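Local coordinates for galactose-1-phosphate uridylyltransferase (Bacillus cereus, PDB 4QVU), which is of unknown function but binds zinc, has a HIT-like fold and may act as a UDP-glucose:hexose-1-phosphate uridylyltransferase, at residues F143-N157 / F169-L182. Residues are numbered along the deposited sequence; the frame is centred on the assembly and turned at random.
Sequences FQGVIVQKNEHIELN and FNIIIEDIGCIDEL. With ZN (zinc ion), chain B.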
ATOM      1  N   PHE A 143      -0.420  -8.747 -11.508  1.00 60.03           N
ATOM      2  CA  PHE A 143      -0.254 -10.080 -12.111  1.00 60.92           C
ATOM      3  C   PHE A 143       1.257 -10.469 -12.245  1.00 67.54           C
ATOM      4  O   PHE A 143       1.563 -11.592 -12.658  1.00 67.85           O
ATOM      5  CB  PHE A 143      -0.972 -10.131 -13.490  1.00 62.61           C
ATOM      6  CG  PHE A 143      -2.414  -9.671 -13.388  1.00 62.54           C
ATOM      7  CD1 PHE A 143      -3.384 -10.486 -12.811  1.00 64.06           C
ATOM      8  CD2 PHE A 143      -2.782  -8.390 -13.786  1.00 63.61           C
ATOM      9  CE1 PHE A 143      -4.700 -10.034 -12.657  1.00 64.05           C
ATOM     10  CE2 PHE A 143      -4.096  -7.939 -13.624  1.00 65.43           C
ATOM     11  CZ  PHE A 143      -5.046  -8.766 -13.063  1.00 62.78           C
ATOM     12  N   GLN A 144       2.178  -9.549 -11.861  1.00 64.54           N
ATOM     13  CA  GLN A 144       3.633  -9.780 -11.825  1.00 65.13           C
ATOM     14  C   GLN A 144       4.005 -10.301 -10.442  1.00 68.34           C
ATOM     15  O   GLN A 144       3.213 -10.151  -9.516  1.00 66.89           O
ATOM     16  CB  GLN A 144       4.435  -8.495 -12.157  1.00 67.10           C
ATOM     17  CG  GLN A 144       4.052  -7.736 -13.435  1.00 85.19           C
ATOM     18  CD  GLN A 144       4.529  -8.329 -14.738  1.00107.99           C
ATOM     19  OE1 GLN A 144       4.989  -9.470 -14.823  1.00105.81           O
ATOM     20  NE2 GLN A 144       4.415  -7.547 -15.798  1.00102.67           N
ATOM     21  N   GLY A 145       5.189 -10.888 -10.293  1.00 66.97           N
ATOM     22  CA  GLY A 145       5.632 -11.373  -8.992  1.00 66.93           C
ATOM     23  C   GLY A 145       6.823 -12.312  -8.962  1.00 73.50           C
ATOM     24  O   GLY A 145       7.689 -12.295  -9.850  1.00 73.78           O
ATOM     25  N   VAL A 146       6.879 -13.097  -7.875  1.00 70.26           N
ATOM     26  CA  VAL A 146       7.903 -14.102  -7.593  1.00 71.41           C
ATOM     27  C   VAL A 146       7.503 -15.376  -8.309  1.00 74.39           C
ATOM     28  O   VAL A 146       6.479 -15.973  -7.972  1.00 73.80           O
ATOM     29  CB  VAL A 146       8.065 -14.308  -6.061  1.00 74.99           C
ATOM     30  CG1 VAL A 146       9.168 -15.306  -5.739  1.00 76.26           C
ATOM     31  CG2 VAL A 146       8.312 -12.985  -5.354  1.00 74.05           C
ATOM     32  N   ILE A 147       8.308 -15.783  -9.288  1.00 70.65           N
ATOM     33  CA  ILE A 147       8.105 -16.970 -10.119  1.00 71.31           C
ATOM     34  C   ILE A 147       8.271 -18.270  -9.285  1.00 75.94           C
ATOM     35  O   ILE A 147       9.289 -18.464  -8.612  1.00 76.55           O
ATOM     36  CB  ILE A 147       9.105 -16.914 -11.307  1.00 76.28           C
ATOM     37  CG1 ILE A 147       8.750 -15.729 -12.244  1.00 75.65           C
ATOM     38  CG2 ILE A 147       9.156 -18.250 -12.076  1.00 78.97           C
ATOM     39  CD1 ILE A 147       9.851 -15.275 -13.158  1.00 83.16           C
ATOM     40  N   VAL A 148       7.247 -19.147  -9.353  1.00 71.97           N
ATOM     41  CA  VAL A 148       7.197 -20.469  -8.707  1.00 72.60           C
ATOM     42  C   VAL A 148       7.599 -21.511  -9.765  1.00 79.25           C
ATOM     43  O   VAL A 148       8.455 -22.361  -9.522  1.00 80.59           O
ATOM     44  CB  VAL A 148       5.798 -20.755  -8.083  1.00 74.19           C
ATOM     45  CG1 VAL A 148       5.773 -22.098  -7.362  1.00 75.27           C
ATOM     46  CG2 VAL A 148       5.375 -19.637  -7.136  1.00 71.36           C
ATOM     47  N   GLN A 149       6.974 -21.401 -10.954  1.00 75.90           N
ATOM     48  CA  GLN A 149       7.169 -22.208 -12.162  1.00 77.26           C
ATOM     49  C   GLN A 149       7.064 -21.308 -13.379  1.00 80.75           C
ATOM     50  O   GLN A 149       6.212 -20.417 -13.384  1.00 78.83           O
ATOM     51  CB  GLN A 149       6.131 -23.345 -12.243  1.00 78.53           C
ATOM     52  CG  GLN A 149       6.285 -24.439 -11.198  1.00 92.44           C
ATOM     53  CD  GLN A 149       7.329 -25.454 -11.575  1.00111.97           C
ATOM     54  OE1 GLN A 149       7.106 -26.318 -12.435  1.00108.20           O
ATOM     55  NE2 GLN A 149       8.463 -25.419 -10.888  1.00103.14           N
ATOM     56  N   LYS A 150       7.907 -21.528 -14.409  1.00 78.50           N
ATOM     57  CA  LYS A 150       7.873 -20.745 -15.645  1.00 77.73           C
ATOM     58  C   LYS A 150       8.566 -21.482 -16.784  1.00 84.17           C
ATOM     59  O   LYS A 150       9.617 -22.084 -16.582  1.00 86.33           O
ATOM     60  CB  LYS A 150       8.522 -19.359 -15.454  1.00 78.47           C
ATOM     61  CG  LYS A 150       8.345 -18.425 -16.645  1.00 83.02           C
ATOM     62  CD  LYS A 150       8.774 -17.001 -16.359  1.00 87.36           C
ATOM     63  CE  LYS A 150       8.686 -16.119 -17.589  1.00 99.52           C
ATOM     64  NZ  LYS A 150       7.300 -15.994 -18.130  1.00104.42           N
ATOM     65  N   ASN A 151       7.957 -21.419 -17.980  1.00 80.26           N
ATOM     66  CA  ASN A 151       8.466 -21.934 -19.250  1.00 82.96           C
ATOM     67  C   ASN A 151       7.894 -21.057 -20.378  1.00 88.23           C
ATOM     68  O   ASN A 151       7.246 -20.045 -20.092  1.00 85.28           O
ATOM     69  CB  ASN A 151       8.161 -23.434 -19.448  1.00 82.86           C
ATOM     70  CG  ASN A 151       6.713 -23.859 -19.392  1.00104.72           C
ATOM     71  OD1 ASN A 151       5.812 -23.221 -19.936  1.00102.04           O
ATOM     72  ND2 ASN A 151       6.471 -25.017 -18.815  1.00 95.95           N
ATOM     73  N   GLU A 152       8.140 -21.428 -21.644  1.00 89.23           N
ATOM     74  CA  GLU A 152       7.645 -20.704 -22.824  1.00 89.97           C
ATOM     75  C   GLU A 152       6.099 -20.694 -22.905  1.00 92.78           C
ATOM     76  O   GLU A 152       5.534 -19.725 -23.413  1.00 91.67           O
ATOM     77  CB  GLU A 152       8.209 -21.318 -24.122  1.00 94.83           C
ATOM     78  CG  GLU A 152       9.656 -20.967 -24.418  1.00106.19           C
ATOM     79  CD  GLU A 152      10.172 -21.448 -25.764  1.00143.38           C
ATOM     80  OE1 GLU A 152       9.538 -22.345 -26.369  1.00146.66           O
ATOM     81  OE2 GLU A 152      11.231 -20.946 -26.204  1.00143.27           O
ATOM     82  N   HIS A 153       5.431 -21.765 -22.415  1.00 89.14           N
ATOM     83  CA  HIS A 153       3.975 -21.942 -22.464  1.00 87.34           C
ATOM     84  C   HIS A 153       3.217 -21.268 -21.310  1.00 87.13           C
ATOM     85  O   HIS A 153       2.176 -20.645 -21.557  1.00 85.86           O
ATOM     86  CB  HIS A 153       3.617 -23.436 -22.424  1.00 89.47           C
ATOM     87  CG  HIS A 153       4.213 -24.261 -23.514  1.00 96.58           C
ATOM     88  ND1 HIS A 153       3.585 -24.396 -24.739  1.00 99.92           N
ATOM     89  CD2 HIS A 153       5.324 -25.029 -23.505  1.00100.94           C
ATOM     90  CE1 HIS A 153       4.351 -25.207 -25.446  1.00102.54           C
ATOM     91  NE2 HIS A 153       5.407 -25.615 -24.745  1.00103.82           N
ATOM     92  N   ILE A 154       3.687 -21.457 -20.054  1.00 80.88           N
ATOM     93  CA  ILE A 154       2.985 -20.988 -18.857  1.00 76.85           C
ATOM     94  C   ILE A 154       3.951 -20.400 -17.799  1.00 79.94           C
ATOM     95  O   ILE A 154       5.154 -20.684 -17.791  1.00 81.42           O
ATOM     96  CB  ILE A 154       2.171 -22.186 -18.262  1.00 78.82           C
ATOM     97  CG1 ILE A 154       1.075 -21.735 -17.265  1.00 75.57           C
ATOM     98  CG2 ILE A 154       3.081 -23.309 -17.718  1.00 80.92           C
ATOM     99  CD1 ILE A 154       0.005 -22.726 -17.003  1.00 77.68           C
ATOM    100  N   GLU A 155       3.375 -19.570 -16.906  1.00 73.86           N
ATOM    101  CA  GLU A 155       4.028 -18.905 -15.784  1.00 71.88           C
ATOM    102  C   GLU A 155       3.116 -18.921 -14.568  1.00 72.25           C
ATOM    103  O   GLU A 155       1.950 -18.531 -14.662  1.00 69.45           O
ATOM    104  CB  GLU A 155       4.418 -17.446 -16.134  1.00 72.41           C
ATOM    105  CG  GLU A 155       5.062 -16.711 -14.965  1.00 77.42           C
ATOM    106  CD  GLU A 155       5.309 -15.223 -15.117  1.00 91.61           C
ATOM    107  OE1 GLU A 155       5.836 -14.800 -16.171  1.00 91.36           O
ATOM    108  OE2 GLU A 155       5.060 -14.492 -14.132  1.00 77.73           O
ATOM    109  N   LEU A 156       3.677 -19.339 -13.424  1.00 68.72           N
ATOM    110  CA  LEU A 156       3.042 -19.336 -12.119  1.00 66.44           C
ATOM    111  C   LEU A 156       3.874 -18.471 -11.193  1.00 69.95           C
ATOM    112  O   LEU A 156       5.064 -18.731 -11.007  1.00 72.03           O
ATOM    113  CB  LEU A 156       2.850 -20.763 -11.558  1.00 67.36           C
ATOM    114  CG  LEU A 156       2.455 -20.896 -10.060  1.00 70.64           C
ATOM    115  CD1 LEU A 156       1.114 -20.244  -9.737  1.00 68.69           C
ATOM    116  CD2 LEU A 156       2.398 -22.325  -9.659  1.00 74.65           C
ATOM    117  N   ASN A 157       3.259 -17.441 -10.622  1.00 64.14           N
ATOM    118  CA  ASN A 157       3.958 -16.557  -9.700  1.00 62.63           C
ATOM    119  C   ASN A 157       3.064 -16.227  -8.502  1.00 64.42           C
ATOM    120  O   ASN A 157       1.878 -16.553  -8.507  1.00 61.55           O
ATOM    121  CB  ASN A 157       4.427 -15.263 -10.414  1.00 61.60           C
ATOM    122  CG  ASN A 157       3.338 -14.286 -10.819  1.00 75.97           C
ATOM    123  OD1 ASN A 157       2.574 -13.782  -9.991  1.00 68.55           O
ATOM    124  ND2 ASN A 157       3.307 -13.916 -12.093  1.00 65.71           N
ATOM    125  N   PHE A 169      -2.005 -16.011  -6.281  1.00 59.50           N
ATOM    126  CA  PHE A 169      -1.251 -16.841  -7.216  1.00 59.78           C
ATOM    127  C   PHE A 169      -1.733 -16.552  -8.628  1.00 65.33           C
ATOM    128  O   PHE A 169      -2.916 -16.712  -8.921  1.00 65.67           O
ATOM    129  CB  PHE A 169      -1.383 -18.337  -6.878  1.00 62.31           C
ATOM    130  CG  PHE A 169      -1.024 -18.721  -5.459  1.00 64.03           C
ATOM    131  CD1 PHE A 169       0.305 -18.820  -5.062  1.00 67.32           C
ATOM    132  CD2 PHE A 169      -2.013 -19.024  -4.532  1.00 65.44           C
ATOM    133  CE1 PHE A 169       0.635 -19.183  -3.755  1.00 68.42           C
ATOM    134  CE2 PHE A 169      -1.679 -19.406  -3.230  1.00 68.55           C
ATOM    135  CZ  PHE A 169      -0.358 -19.497  -2.855  1.00 67.09           C
ATOM    136  N   ASN A 170      -0.824 -16.087  -9.493  1.00 62.29           N
ATOM    137  CA  ASN A 170      -1.135 -15.727 -10.874  1.00 61.09           C
ATOM    138  C   ASN A 170      -0.603 -16.784 -11.808  1.00 66.64           C
ATOM    139  O   ASN A 170       0.586 -17.106 -11.781  1.00 66.90           O
ATOM    140  CB  ASN A 170      -0.563 -14.352 -11.214  1.00 55.89           C
ATOM    141  CG  ASN A 170      -0.989 -13.280 -10.238  1.00 67.50           C
ATOM    142  OD1 ASN A 170      -2.166 -12.922 -10.133  1.00 62.53           O
ATOM    143  ND2 ASN A 170      -0.046 -12.792  -9.457  1.00 52.50           N
ATOM    144  N   ILE A 171      -1.508 -17.356 -12.606  1.00 63.72           N
ATOM    145  CA  ILE A 171      -1.200 -18.369 -13.605  1.00 64.89           C
ATOM    146  C   ILE A 171      -1.467 -17.723 -14.960  1.00 71.18           C
ATOM    147  O   ILE A 171      -2.613 -17.374 -15.254  1.00 70.45           O
ATOM    148  CB  ILE A 171      -1.997 -19.674 -13.372  1.00 67.77           C
ATOM    149  CG1 ILE A 171      -1.989 -20.096 -11.889  1.00 67.25           C
ATOM    150  CG2 ILE A 171      -1.464 -20.765 -14.271  1.00 70.09           C
ATOM    151  CD1 ILE A 171      -2.892 -21.227 -11.552  1.00 74.57           C
ATOM    152  N   ILE A 172      -0.403 -17.493 -15.753  1.00 69.33           N
ATOM    153  CA  ILE A 172      -0.503 -16.800 -17.048  1.00 69.15           C
ATOM    154  C   ILE A 172      -0.097 -17.725 -18.203  1.00 74.83           C
ATOM    155  O   ILE A 172       0.936 -18.388 -18.124  1.00 74.35           O
ATOM    156  CB  ILE A 172       0.386 -15.492 -17.064  1.00 71.21           C
ATOM    157  CG1 ILE A 172       0.223 -14.610 -15.793  1.00 69.32           C
ATOM    158  CG2 ILE A 172       0.197 -14.663 -18.337  1.00 70.76           C
ATOM    159  CD1 ILE A 172       1.268 -14.798 -14.737  1.00 71.23           C
ATOM    160  N   ILE A 173      -0.903 -17.730 -19.283  1.00 74.40           N
ATOM    161  CA  ILE A 173      -0.631 -18.403 -20.569  1.00 77.34           C
ATOM    162  C   ILE A 173      -0.680 -17.313 -21.645  1.00 84.44           C
ATOM    163  O   ILE A 173      -1.426 -16.345 -21.502  1.00 81.67           O
ATOM    164  CB  ILE A 173      -1.522 -19.636 -20.924  1.00 80.86           C
ATOM    165  CG1 ILE A 173      -3.035 -19.290 -20.973  1.00 79.57           C
ATOM    166  CG2 ILE A 173      -1.215 -20.814 -19.994  1.00 81.36           C
ATOM    167  CD1 ILE A 173      -3.941 -20.352 -21.583  1.00 83.48           C
ATOM    168  N   GLU A 174       0.140 -17.446 -22.691  1.00 87.52           N
ATOM    169  CA  GLU A 174       0.225 -16.445 -23.756  1.00 89.95           C
ATOM    170  C   GLU A 174      -0.540 -16.909 -25.005  1.00 96.46           C
ATOM    171  O   GLU A 174      -0.898 -16.074 -25.839  1.00 97.45           O
ATOM    172  CB  GLU A 174       1.700 -16.166 -24.085  1.00 93.61           C
ATOM    173  CG  GLU A 174       1.960 -14.763 -24.607  1.00109.47           C
ATOM    174  CD  GLU A 174       3.416 -14.348 -24.527  1.00139.09           C
ATOM    175  OE1 GLU A 174       3.888 -14.057 -23.403  1.00128.95           O
ATOM    176  OE2 GLU A 174       4.079 -14.294 -25.588  1.00139.98           O
ATOM    177  N   ASP A 175      -0.809 -18.227 -25.115  1.00 94.05           N
ATOM    178  CA  ASP A 175      -1.556 -18.840 -26.221  1.00 95.68           C
ATOM    179  C   ASP A 175      -2.702 -19.704 -25.667  1.00 98.55           C
ATOM    180  O   ASP A 175      -2.532 -20.374 -24.647  1.00 96.45           O
ATOM    181  CB  ASP A 175      -0.617 -19.677 -27.105  1.00100.69           C
ATOM    182  CG  ASP A 175      -1.269 -20.269 -28.337  1.00116.73           C
ATOM    183  OD1 ASP A 175      -1.479 -19.519 -29.316  1.00119.96           O
ATOM    184  OD2 ASP A 175      -1.519 -21.491 -28.346  1.00123.70           O
ATOM    185  N   ILE A 176      -3.857 -19.701 -26.365  1.00 96.25           N
ATOM    186  CA  ILE A 176      -5.077 -20.446 -26.012  1.00 95.07           C
ATOM    187  C   ILE A 176      -4.813 -21.979 -26.032  1.00 97.21           C
ATOM    188  O   ILE A 176      -5.472 -22.701 -25.293  1.00 95.24           O
ATOM    189  CB  ILE A 176      -6.270 -20.086 -26.951  1.00 99.60           C
ATOM    190  CG1 ILE A 176      -6.223 -18.598 -27.405  1.00100.78           C
ATOM    191  CG2 ILE A 176      -7.617 -20.429 -26.278  1.00 98.71           C
ATOM    192  CD1 ILE A 176      -7.026 -18.257 -28.694  1.00112.93           C
ATOM    193  N   GLY A 177      -3.855 -22.442 -26.848  1.00 94.53           N
ATOM    194  CA  GLY A 177      -3.472 -23.852 -26.938  1.00 95.31           C
ATOM    195  C   GLY A 177      -2.891 -24.453 -25.665  1.00 97.26           C
ATOM    196  O   GLY A 177      -2.861 -25.680 -25.524  1.00 97.43           O
ATOM    197  N   CYS A 178      -2.450 -23.588 -24.708  1.00 91.18           N
ATOM    198  CA  CYS A 178      -1.863 -23.967 -23.413  1.00 89.86           C
ATOM    199  C   CYS A 178      -2.942 -24.024 -22.306  1.00 88.89           C
ATOM    200  O   CYS A 178      -2.600 -23.989 -21.119  1.00 86.56           O
ATOM    201  CB  CYS A 178      -0.757 -22.988 -23.030  1.00 90.22           C
ATOM    202  SG  CYS A 178       0.422 -22.634 -24.356  1.00 97.51           S
ATOM    203  N   ILE A 179      -4.227 -24.127 -22.692  1.00 83.75           N
ATOM    204  CA  ILE A 179      -5.376 -24.145 -21.789  1.00 81.73           C
ATOM    205  C   ILE A 179      -5.347 -25.401 -20.865  1.00 86.27           C
ATOM    206  O   ILE A 179      -5.726 -25.282 -19.695  1.00 84.63           O
ATOM    207  CB  ILE A 179      -6.707 -24.041 -22.588  1.00 85.23           C
ATOM    208  CG1 ILE A 179      -7.914 -23.786 -21.661  1.00 83.84           C
ATOM    209  CG2 ILE A 179      -6.916 -25.204 -23.616  1.00 88.06           C
ATOM    210  CD1 ILE A 179      -9.104 -23.212 -22.329  1.00 92.82           C
ATOM    211  N   ASP A 180      -4.871 -26.566 -21.361  1.00 84.76           N
ATOM    212  CA  ASP A 180      -4.778 -27.786 -20.552  1.00 85.44           C
ATOM    213  C   ASP A 180      -3.662 -27.658 -19.500  1.00 88.24           C
ATOM    214  O   ASP A 180      -3.746 -28.278 -18.437  1.00 87.21           O
ATOM    215  CB  ASP A 180      -4.551 -29.013 -21.435  1.00 90.79           C
ATOM    216  CG  ASP A 180      -5.728 -29.386 -22.324  1.00106.09           C
ATOM    217  OD1 ASP A 180      -6.870 -28.968 -22.012  1.00105.46           O
ATOM    218  OD2 ASP A 180      -5.523 -30.164 -23.285  1.00115.01           O
ATOM    219  N   GLU A 181      -2.638 -26.835 -19.785  1.00 84.66           N
ATOM    220  CA  GLU A 181      -1.544 -26.573 -18.854  1.00 83.91           C
ATOM    221  C   GLU A 181      -2.044 -25.672 -17.743  1.00 84.91           C
ATOM    222  O   GLU A 181      -1.690 -25.894 -16.591  1.00 84.35           O
ATOM    223  CB  GLU A 181      -0.331 -25.958 -19.565  1.00 86.33           C
ATOM    224  CG  GLU A 181       0.312 -26.889 -20.575  1.00100.84           C
ATOM    225  CD  GLU A 181       1.491 -26.293 -21.312  1.00128.14           C
ATOM    226  OE1 GLU A 181       2.590 -26.212 -20.717  1.00131.27           O
ATOM    227  OE2 GLU A 181       1.322 -25.940 -22.502  1.00122.98           O
ATOM    228  N   LEU A 182      -2.909 -24.683 -18.090  1.00 79.83           N
ATOM    229  CA  LEU A 182      -3.556 -23.740 -17.166  1.00 76.59           C
ATOM    230  C   LEU A 182      -4.413 -24.521 -16.167  1.00 80.76           C
ATOM    231  O   LEU A 182      -4.217 -24.373 -14.961  1.00 80.29           O
ATOM    232  CB  LEU A 182      -4.401 -22.714 -17.961  1.00 75.13           C
ATOM    233  CG  LEU A 182      -5.174 -21.624 -17.193  1.00 76.17           C
ATOM    234  CD1 LEU A 182      -4.240 -20.630 -16.554  1.00 74.32           C
ATOM    235  CD2 LEU A 182      -6.097 -20.862 -18.134  1.00 76.90           C
TER
HETATM  236 ZN    ZN B 300       1.403 -24.807 -24.169  1.00117.86          ZN
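His153, Cys178 and Glu181 meet at a zinc ion at one end of a β-hairpin. His153 binds the metal through ND1 at 2.3 Å from zinc. The Cys178 SG atom, 2.4 Å from zinc, lies at the edge of the imidazole, in its plane. Glu181 reaches zinc with OE2 at 2.0 Å, and its carboxylate plane is turned 62° from the ring. Its chain is extended beyond CG, which carries the carboxylate from the helix to the metal. The zinc is shared by His153 of the loop before strand 154-159, Cys178 at the N-cap of helix 179-195 and Glu181 within that helix, and this ties the helix to the loop.

Strands 154-157 and 169-173 run antiparallel. Glu155 and Ile172 form a hydrogen-bonded pair, as do Asn157 and Asn170. Leu156 and Ile171 lie side by side on the face that also carries Ile154, with Leu156 CD1 against Ile171 CG1. Ile154 CD1 touches Ile171 CG2 and reaches the backbone of Glu181. Tyr185 of helix 179-195 also packs on Ile154 and Ile171.

The other face, with Glu155, Asn157, Asn170 and Ile172, is mainly polar. Asn170 ND2 donates to Asn157 OD1 (2.9 Å, 172° at the hydrogen), with the two amide planes 58° apart. Asn157 ND2 donates to Phe143 O at 3.0 Å and to Glu155 OE2 at 2.7 Å, both near its amide plane. These bonds fix the rotation of the Asn157 amide. Ser159 also bonds to Asn170 ND2, and Lys218 donates to Asn170 OD1. Ile172 CD1 packs against Asn157 ND2. Lys150 makes a salt bridge to Glu155 OE1.

The sheet thus pairs an apolar, helix-covered face with a buried amide network. The zinc site has nitrogen, sulfur and carboxylate ligands. Cys178 is probably a thiolate here, and with the carboxylate it would balance much of the zinc charge.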